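Local coordinates for protein BT_4661 (Bacteroides thetaiotaomicron, PDB 4AK2) that binds heparin and heparan sulfate as a SusE-like surface glycan-binding protein of a heparin utilisation locus, represented here by its ligand-binding domain, at residues 7-12 / 43-48; 23-28 / 129-134; 79-84 / 111-116. All blocks are in the same frame, centred on the assembly; numbering follows the deposited sequence.

Contact 1 (7-12 / 43-48); sequences FTYFRY and PTATDA
Pro43 packs on Tyr12 where two short antiparallel strands, 10-11 and 45-46, pair into a small sheet with a classic beta bulge. Its CB lies over the face of the Tyr12 ring, 4.1 Å from the centroid, and the two side chains run alongside each other. The far end of that ring is fixed elsewhere, by a hydrogen bond from Tyr12 OH to Gly77 O. Thr44 and Ala45 form the bulge. Both backbone N atoms bond to Arg11 O, Thr44 N the more closely, at 2.7 Å and nearly straight (175°). Ala45 O in turn receives Arg11 N. Ala45 CB lies 4.0 Å from Arg11 CB. The guanidinium of Arg11 lies over one face of the Tyr9 ring, while Asp47 N sits over the opposite face. Thr46 holds its OG1 anti to its own N (chi1 -175°). There OG1 donates to Tyr9 O, in the carbonyl plane, at 2.8 Å, and accepts from Ala48 N in an ST turn. Asp47 grips Thr8 and Tyr9 with both carboxylate oxygens. Its OD1 accepts from Thr8 N and Tyr9 N on the syn side, both tilted out of the carboxylate plane, and OD2 accepts from the Thr8 hydroxyl. It slants across the Tyr9 ring, carboxylate and ring planes 30° apart. Ala48 closes the contact, with its CB 3.9 Å from Phe7 CB.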
# COMPACT_ATOMS: atom_id res chain seq x y z
N PHE A 7 -7.16 -8.00 23.87
CA PHE A 7 -6.20 -8.58 22.93
C PHE A 7 -5.59 -7.43 22.14
O PHE A 7 -6.05 -6.27 22.28
CB PHE A 7 -6.85 -9.68 22.06
CG PHE A 7 -7.75 -9.18 20.94
CD1 PHE A 7 -8.95 -8.54 21.21
CD2 PHE A 7 -7.38 -9.39 19.61
CE1 PHE A 7 -9.74 -8.09 20.16
CE2 PHE A 7 -8.16 -8.94 18.56
CZ PHE A 7 -9.36 -8.29 18.84
N THR A 8 -4.58 -7.74 21.34
CA THR A 8 -3.88 -6.67 20.60
C THR A 8 -3.69 -6.89 19.11
O THR A 8 -3.36 -5.92 18.42
CB THR A 8 -2.51 -6.38 21.21
OG1 THR A 8 -1.63 -7.48 20.91
CG2 THR A 8 -2.62 -6.14 22.71
N TYR A 9 -3.88 -8.10 18.60
CA TYR A 9 -3.62 -8.34 17.16
C TYR A 9 -4.39 -9.55 16.64
O TYR A 9 -4.73 -10.47 17.42
CB TYR A 9 -2.10 -8.44 16.81
CG TYR A 9 -1.50 -9.75 17.26
CD1 TYR A 9 -1.56 -10.88 16.44
CD2 TYR A 9 -0.86 -9.87 18.51
CE1 TYR A 9 -1.02 -12.10 16.85
CE2 TYR A 9 -0.32 -11.09 18.92
CZ TYR A 9 -0.38 -12.19 18.10
OH TYR A 9 0.16 -13.37 18.51
N PHE A 10 -4.56 -9.59 15.32
CA PHE A 10 -4.81 -10.82 14.58
C PHE A 10 -3.89 -10.78 13.38
O PHE A 10 -3.23 -9.73 13.12
CB PHE A 10 -6.30 -10.91 14.13
CG PHE A 10 -6.78 -9.68 13.43
CD1 PHE A 10 -6.58 -9.52 12.06
CD2 PHE A 10 -7.42 -8.68 14.14
CE1 PHE A 10 -7.04 -8.37 11.39
CE2 PHE A 10 -7.88 -7.52 13.51
CZ PHE A 10 -7.68 -7.37 12.13
N ARG A 11 -3.81 -11.89 12.64
CA ARG A 11 -3.05 -11.88 11.39
C ARG A 11 -3.80 -12.73 10.38
O ARG A 11 -4.32 -13.80 10.74
CB ARG A 11 -1.61 -12.46 11.52
CG ARG A 11 -0.81 -11.85 12.63
CD ARG A 11 0.65 -12.33 12.65
NE ARG A 11 1.36 -11.70 13.76
CZ ARG A 11 1.83 -12.34 14.83
NH1 ARG A 11 1.72 -13.66 14.93
NH2 ARG A 11 2.40 -11.66 15.81
N TYR A 12 -3.74 -12.29 9.12
CA TYR A 12 -4.12 -13.07 7.98
C TYR A 12 -2.89 -13.66 7.25
O TYR A 12 -3.03 -14.63 6.50
CB TYR A 12 -4.89 -12.22 6.98
CG TYR A 12 -6.34 -11.95 7.38
CD1 TYR A 12 -6.65 -10.98 8.32
CD2 TYR A 12 -7.40 -12.68 6.80
CE1 TYR A 12 -7.95 -10.70 8.69
CE2 TYR A 12 -8.74 -12.38 7.14
CZ TYR A 12 -9.00 -11.43 8.12
OH TYR A 12 -10.30 -11.12 8.48
N PRO A 43 -8.33 -15.49 8.72
CA PRO A 43 -7.27 -15.22 9.68
C PRO A 43 -6.60 -16.49 10.19
O PRO A 43 -7.21 -17.58 10.28
CB PRO A 43 -8.01 -14.46 10.79
CG PRO A 43 -9.41 -14.98 10.70
CD PRO A 43 -9.68 -15.17 9.24
N THR A 44 -5.36 -16.33 10.58
CA THR A 44 -4.55 -17.50 11.01
C THR A 44 -3.89 -17.35 12.37
O THR A 44 -3.31 -18.31 12.86
CB THR A 44 -3.45 -17.82 9.98
OG1 THR A 44 -2.50 -16.73 9.94
CG2 THR A 44 -4.06 -18.11 8.62
N ALA A 45 -4.01 -16.18 13.00
CA ALA A 45 -3.33 -15.94 14.29
C ALA A 45 -4.05 -14.87 15.08
O ALA A 45 -4.58 -13.93 14.48
CB ALA A 45 -1.85 -15.53 14.10
N THR A 46 -3.94 -14.95 16.40
CA THR A 46 -4.40 -13.88 17.28
C THR A 46 -3.88 -14.10 18.67
O THR A 46 -3.58 -15.25 19.01
CB THR A 46 -5.97 -13.76 17.30
OG1 THR A 46 -6.34 -12.63 18.09
CG2 THR A 46 -6.62 -15.01 17.91
N ASP A 47 -3.81 -13.04 19.49
CA ASP A 47 -3.55 -13.21 20.91
C ASP A 47 -4.85 -13.18 21.74
O ASP A 47 -4.80 -13.20 22.96
CB ASP A 47 -2.49 -12.23 21.47
CG ASP A 47 -2.86 -10.76 21.33
OD1 ASP A 47 -3.84 -10.44 20.62
OD2 ASP A 47 -2.14 -9.91 21.88
N ALA A 48 -6.02 -13.12 21.08
CA ALA A 48 -7.29 -13.20 21.82
C ALA A 48 -7.35 -14.57 22.51
O ALA A 48 -7.17 -15.62 21.86
CB ALA A 48 -8.43 -13.05 20.86

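Contact 2 (23-28 / 129-134); sequences NYADQF and PFVFQV
This contact belongs to the seam between two beta sheets. Segment 23-28 leads into edge strand 27-30 of the four-stranded sheet, and 129-134 opens strand 131-134 of the larger mixed sheet. The strands do not pair directly. A glutamine from each side and three waters bridge the gap. Gln27 reaches across with its amide. Its OE1 accepts from Val131 N at 3.2 Å, with the donor above the amide plane rather than on a lone pair. A second bond, from Phe130 N at 3.0 Å, is weak. The same oxygen lies over one face of the Phe130 ring, offset toward the rim, with the amide almost perpendicular to the ring (88°). Gln27 CB lies above the same face, nearest Phe130 CZ at 3.6 Å. The other end of the amide, NE2, donates to Ala25 O at 2.9 Å, which fixes how the amide is turned. NE2 also donates to water 3, which takes Ala25 N as well and donates to Val131 O. Cut back to an alanine, this position is likely to leave Val131 N without its mate, deprive water 3 of one donor and open a gap beside Pro129. Ala25 CB packs on Val131 CG1. That branch lies anti to the backbone N (chi1 -176°), which brings it within 3.6 Å of the methyl. Pro129 follows a cis peptide bond and sets its CG at the edge of the Tyr24 ring. Gln133 reaches the backbone of segment 23-28 through water. Its NE2 donates to water 2, which donates only weakly to Tyr24 O, and its OE1 accepts from water 1, at 2.7 Å, which also donates to Asn23 O.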
# COMPACT_ATOMS: atom_id res chain seq x y z
N ASN A 23 6.54 -10.32 9.94
CA ASN A 23 7.51 -9.39 9.39
C ASN A 23 7.01 -8.66 8.13
O ASN A 23 7.76 -7.87 7.53
CB ASN A 23 8.86 -10.09 9.07
CG ASN A 23 9.64 -10.43 10.32
OD1 ASN A 23 9.20 -10.14 11.42
ND2 ASN A 23 10.84 -10.96 10.14
N TYR A 24 5.75 -8.93 7.75
CA TYR A 24 5.15 -8.37 6.52
C TYR A 24 3.73 -7.93 6.81
O TYR A 24 3.10 -8.44 7.73
CB TYR A 24 5.14 -9.43 5.41
CG TYR A 24 6.56 -9.84 5.04
CD1 TYR A 24 7.27 -9.09 4.11
CD2 TYR A 24 7.17 -10.96 5.64
CE1 TYR A 24 8.57 -9.41 3.78
CE2 TYR A 24 8.50 -11.31 5.30
CZ TYR A 24 9.18 -10.53 4.37
OH TYR A 24 10.45 -10.89 4.02
N ALA A 25 3.22 -7.00 5.99
CA ALA A 25 1.79 -6.71 6.05
C ALA A 25 1.00 -7.94 5.66
O ALA A 25 1.51 -8.88 5.00
CB ALA A 25 1.47 -5.55 5.06
N ASP A 26 -0.29 -7.93 6.06
CA ASP A 26 -1.24 -8.92 5.56
C ASP A 26 -1.59 -8.56 4.12
O ASP A 26 -2.12 -7.45 3.87
CB ASP A 26 -2.48 -8.98 6.44
CG ASP A 26 -2.24 -9.66 7.77
OD1 ASP A 26 -1.18 -10.31 7.94
OD2 ASP A 26 -3.13 -9.56 8.64
N GLN A 27 -1.24 -9.41 3.17
CA GLN A 27 -1.29 -9.03 1.75
C GLN A 27 -1.43 -10.23 0.86
O GLN A 27 -0.81 -11.26 1.09
CB GLN A 27 -0.05 -8.18 1.42
CG GLN A 27 1.27 -8.98 1.38
CD GLN A 27 2.46 -8.06 1.45
OE1 GLN A 27 2.88 -7.49 0.47
NE2 GLN A 27 3.04 -7.93 2.67
N PHE A 28 -2.31 -10.11 -0.15
CA PHE A 28 -2.68 -11.20 -1.02
C PHE A 28 -2.68 -10.80 -2.46
O PHE A 28 -3.26 -9.79 -2.81
CB PHE A 28 -4.09 -11.74 -0.62
CG PHE A 28 -4.06 -12.27 0.78
CD1 PHE A 28 -4.26 -11.44 1.87
CD2 PHE A 28 -3.71 -13.61 1.02
CE1 PHE A 28 -4.11 -11.92 3.18
CE2 PHE A 28 -3.56 -14.08 2.33
CZ PHE A 28 -3.74 -13.25 3.39
N PRO A 129 7.40 -8.19 -1.12
CA PRO A 129 6.02 -7.77 -0.85
C PRO A 129 5.65 -6.53 -1.63
O PRO A 129 6.46 -5.68 -1.95
CB PRO A 129 6.07 -7.45 0.67
CG PRO A 129 7.48 -6.95 0.88
CD PRO A 129 8.31 -7.84 0.01
N PHE A 130 4.34 -6.43 -1.87
CA PHE A 130 3.76 -5.23 -2.53
C PHE A 130 3.29 -4.19 -1.56
O PHE A 130 2.77 -3.15 -1.99
CB PHE A 130 2.72 -5.59 -3.57
CG PHE A 130 1.47 -6.24 -3.00
CD1 PHE A 130 0.39 -5.42 -2.57
CD2 PHE A 130 1.34 -7.63 -2.91
CE1 PHE A 130 -0.76 -6.00 -2.08
CE2 PHE A 130 0.18 -8.21 -2.42
CZ PHE A 130 -0.86 -7.38 -1.99
N VAL A 131 3.43 -4.41 -0.25
CA VAL A 131 3.19 -3.40 0.76
C VAL A 131 4.56 -3.07 1.36
O VAL A 131 5.19 -3.95 2.00
CB VAL A 131 2.23 -3.85 1.85
CG1 VAL A 131 1.95 -2.71 2.84
CG2 VAL A 131 0.90 -4.37 1.24
N PHE A 132 5.07 -1.88 1.12
CA PHE A 132 6.36 -1.45 1.63
C PHE A 132 6.08 -0.80 2.99
O PHE A 132 5.47 0.29 3.04
CB PHE A 132 7.01 -0.45 0.62
CG PHE A 132 8.26 0.22 1.16
CD1 PHE A 132 9.09 -0.44 2.11
CD2 PHE A 132 8.61 1.51 0.76
CE1 PHE A 132 10.26 0.16 2.63
CE2 PHE A 132 9.81 2.11 1.26
CZ PHE A 132 10.58 1.44 2.22
N GLN A 133 6.52 -1.42 4.08
CA GLN A 133 6.37 -0.92 5.42
C GLN A 133 7.56 -0.05 5.76
O GLN A 133 8.71 -0.56 5.80
CB GLN A 133 6.28 -2.09 6.41
CG GLN A 133 4.99 -2.89 6.16
CD GLN A 133 4.84 -4.02 7.16
OE1 GLN A 133 5.73 -4.86 7.29
NE2 GLN A 133 3.70 -4.07 7.85
N VAL A 134 7.34 1.25 5.94
CA VAL A 134 8.41 2.20 6.10
C VAL A 134 8.19 3.09 7.30
O VAL A 134 7.06 3.52 7.60
CB VAL A 134 8.57 3.03 4.78
CG1 VAL A 134 7.34 3.94 4.50
CG2 VAL A 134 9.85 3.87 4.82
O HOH W 1 7.32 -5.67 5.32
O HOH W 2 2.51 -5.89 9.79
O HOH W 3 5.00 -6.05 3.77

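Contact 3 (79-84 / 111-116); sequences ITITGL and VFFHFS
Ile81 and Phe113 approach from opposite directions and meet squarely. Ile81 CG1 sits over the centre of the Phe113 ring, 3.6 Å from the centroid and 12° off the ring normal, a CH-pi contact. Ile81 CD1 extends the cover toward CE1 of the same ring. Ile79 comes at Phe113 at a slant, its CG2 4.0 Å from CZ. The other branch of Ile79 goes elsewhere: CD1 meets Val111 CG2 tip to tip at 4.1 Å. Ile81 thus covers the middle of the ring and Ile79 its CZ end, and Ile79 also spans to Val111. Leu84 fills the opposite end of the row. Its CG is anti to the backbone N (chi1 176°), which carries CD2 down between Phe113 and Phe115. There CD2 touches Phe113 CB at 3.9 Å and Phe115 CB at 4.0 Å. Leu84 and Phe115 slide past each other, and the backbone joins in: Leu84 O lies in the plane of the Phe115 ring, at its edge, 3.3 Å from CD2. Phe28, from neighbouring strand 27-30, packs on both Val111 and Phe113. Val92, on the other neighbour 89-98, touches Ile81 and Val111. The strands 79-82 and 111-115 keep their axes 10.2 Å apart at an angle of 42°. The layer between them is apolar. This arrangement is consistent with the interior of a beta sandwich, in which the two-stranded sheet 69-72/79-82 packs against one face of the four-stranded sheet.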
# COMPACT_ATOMS: atom_id res chain seq x y z
N ILE A 79 -12.46 -12.90 4.14
CA ILE A 79 -12.71 -11.67 3.37
C ILE A 79 -12.95 -12.03 1.91
O ILE A 79 -12.28 -12.90 1.34
CB ILE A 79 -11.46 -10.75 3.40
CG1 ILE A 79 -11.05 -10.43 4.84
CG2 ILE A 79 -11.64 -9.50 2.56
CD1 ILE A 79 -9.68 -9.79 4.95
N THR A 80 -13.92 -11.35 1.28
CA THR A 80 -14.13 -11.46 -0.16
C THR A 80 -14.08 -10.06 -0.77
O THR A 80 -14.72 -9.13 -0.28
CB THR A 80 -15.51 -12.10 -0.47
OG1 THR A 80 -15.52 -13.40 0.11
CG2 THR A 80 -15.71 -12.21 -1.97
N ILE A 81 -13.30 -9.93 -1.84
CA ILE A 81 -13.15 -8.70 -2.57
C ILE A 81 -13.78 -8.86 -3.95
O ILE A 81 -13.63 -9.88 -4.60
CB ILE A 81 -11.64 -8.33 -2.76
CG1 ILE A 81 -10.95 -8.28 -1.42
CG2 ILE A 81 -11.54 -6.97 -3.44
CD1 ILE A 81 -11.31 -7.07 -0.61
N THR A 82 -14.47 -7.80 -4.40
CA THR A 82 -14.99 -7.75 -5.77
C THR A 82 -14.63 -6.42 -6.42
O THR A 82 -14.43 -5.41 -5.73
CB THR A 82 -16.53 -7.95 -5.84
OG1 THR A 82 -17.17 -6.89 -5.11
CG2 THR A 82 -16.92 -9.30 -5.25
N GLY A 83 -14.53 -6.42 -7.75
CA GLY A 83 -14.43 -5.16 -8.52
C GLY A 83 -13.00 -4.59 -8.62
O GLY A 83 -12.75 -3.69 -9.41
N LEU A 84 -12.07 -5.06 -7.80
CA LEU A 84 -10.69 -4.60 -7.94
C LEU A 84 -10.24 -4.88 -9.36
O LEU A 84 -10.40 -6.01 -9.83
CB LEU A 84 -9.79 -5.34 -6.93
CG LEU A 84 -8.27 -5.09 -6.94
CD1 LEU A 84 -7.99 -3.62 -6.66
CD2 LEU A 84 -7.59 -5.98 -5.92
N VAL A 111 -5.68 -4.94 5.51
CA VAL A 111 -5.34 -6.06 4.67
C VAL A 111 -5.25 -5.54 3.24
O VAL A 111 -6.17 -4.81 2.80
CB VAL A 111 -6.31 -7.25 4.80
CG1 VAL A 111 -5.90 -8.42 3.89
CG2 VAL A 111 -6.44 -7.67 6.26
N PHE A 112 -4.24 -5.93 2.49
CA PHE A 112 -3.98 -5.42 1.18
C PHE A 112 -4.09 -6.49 0.12
O PHE A 112 -3.85 -7.69 0.38
CB PHE A 112 -2.58 -4.82 1.14
CG PHE A 112 -2.36 -3.69 2.11
CD1 PHE A 112 -1.91 -3.95 3.41
CD2 PHE A 112 -2.47 -2.36 1.72
CE1 PHE A 112 -1.64 -2.93 4.29
CE2 PHE A 112 -2.23 -1.32 2.62
CZ PHE A 112 -1.75 -1.60 3.91
N PHE A 113 -4.44 -6.06 -1.09
CA PHE A 113 -4.62 -6.93 -2.25
C PHE A 113 -3.95 -6.39 -3.47
O PHE A 113 -3.94 -5.19 -3.67
CB PHE A 113 -6.13 -7.15 -2.55
CG PHE A 113 -6.84 -7.86 -1.45
CD1 PHE A 113 -7.34 -7.15 -0.35
CD2 PHE A 113 -7.02 -9.24 -1.50
CE1 PHE A 113 -7.98 -7.82 0.72
CE2 PHE A 113 -7.65 -9.92 -0.44
CZ PHE A 113 -8.15 -9.21 0.66
N HIS A 114 -3.38 -7.29 -4.28
CA HIS A 114 -2.81 -6.90 -5.58
C HIS A 114 -3.34 -7.80 -6.63
O HIS A 114 -3.19 -9.04 -6.54
CB HIS A 114 -1.27 -7.02 -5.57
CG HIS A 114 -0.65 -6.69 -6.93
ND1 HIS A 114 0.19 -7.52 -7.59
CD2 HIS A 114 -0.83 -5.58 -7.75
CE1 HIS A 114 0.57 -6.95 -8.76
NE2 HIS A 114 -0.07 -5.78 -8.87
N PHE A 115 -3.98 -7.24 -7.65
CA PHE A 115 -4.48 -8.01 -8.80
C PHE A 115 -3.41 -7.86 -9.87
O PHE A 115 -3.33 -6.82 -10.54
CB PHE A 115 -5.86 -7.54 -9.23
CG PHE A 115 -6.62 -8.49 -10.14
CD1 PHE A 115 -6.05 -9.64 -10.73
CD2 PHE A 115 -7.97 -8.22 -10.39
CE1 PHE A 115 -6.81 -10.49 -11.54
CE2 PHE A 115 -8.73 -9.05 -11.20
CZ PHE A 115 -8.15 -10.18 -11.77
N SER A 116 -2.58 -8.88 -10.04
CA SER A 116 -1.47 -8.78 -10.99
C SER A 116 -1.96 -8.96 -12.44
O SER A 116 -3.08 -9.41 -12.67
CB SER A 116 -0.40 -9.81 -10.67
OG SER A 116 0.77 -9.42 -11.38

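How the contacts relate
Tyr12 and Phe28 tie the three contacts together. Contact 1 meets contact 2, 16 Å away between centres, where Tyr12 N probably bonds to Asp26 OD2 at 2.8 Å. The Tyr12 ring also reaches contact 3, its CE2 3.5 Å from Ile79 CD1. Contacts 2 and 3, with centres 14 Å apart, share the four-stranded sheet. Phe28 N and Phe28 O probably bond to Phe112 O and His114 N, each at 2.9 Å. Phe130 and Val131 pack on Phe112 and His114, on the side of strand 105-115 that faces away from contact 3. The bound glycan lies beyond contact 3: the side chain of Leu84 is about 8 Å from a sulfated glucosamine unit.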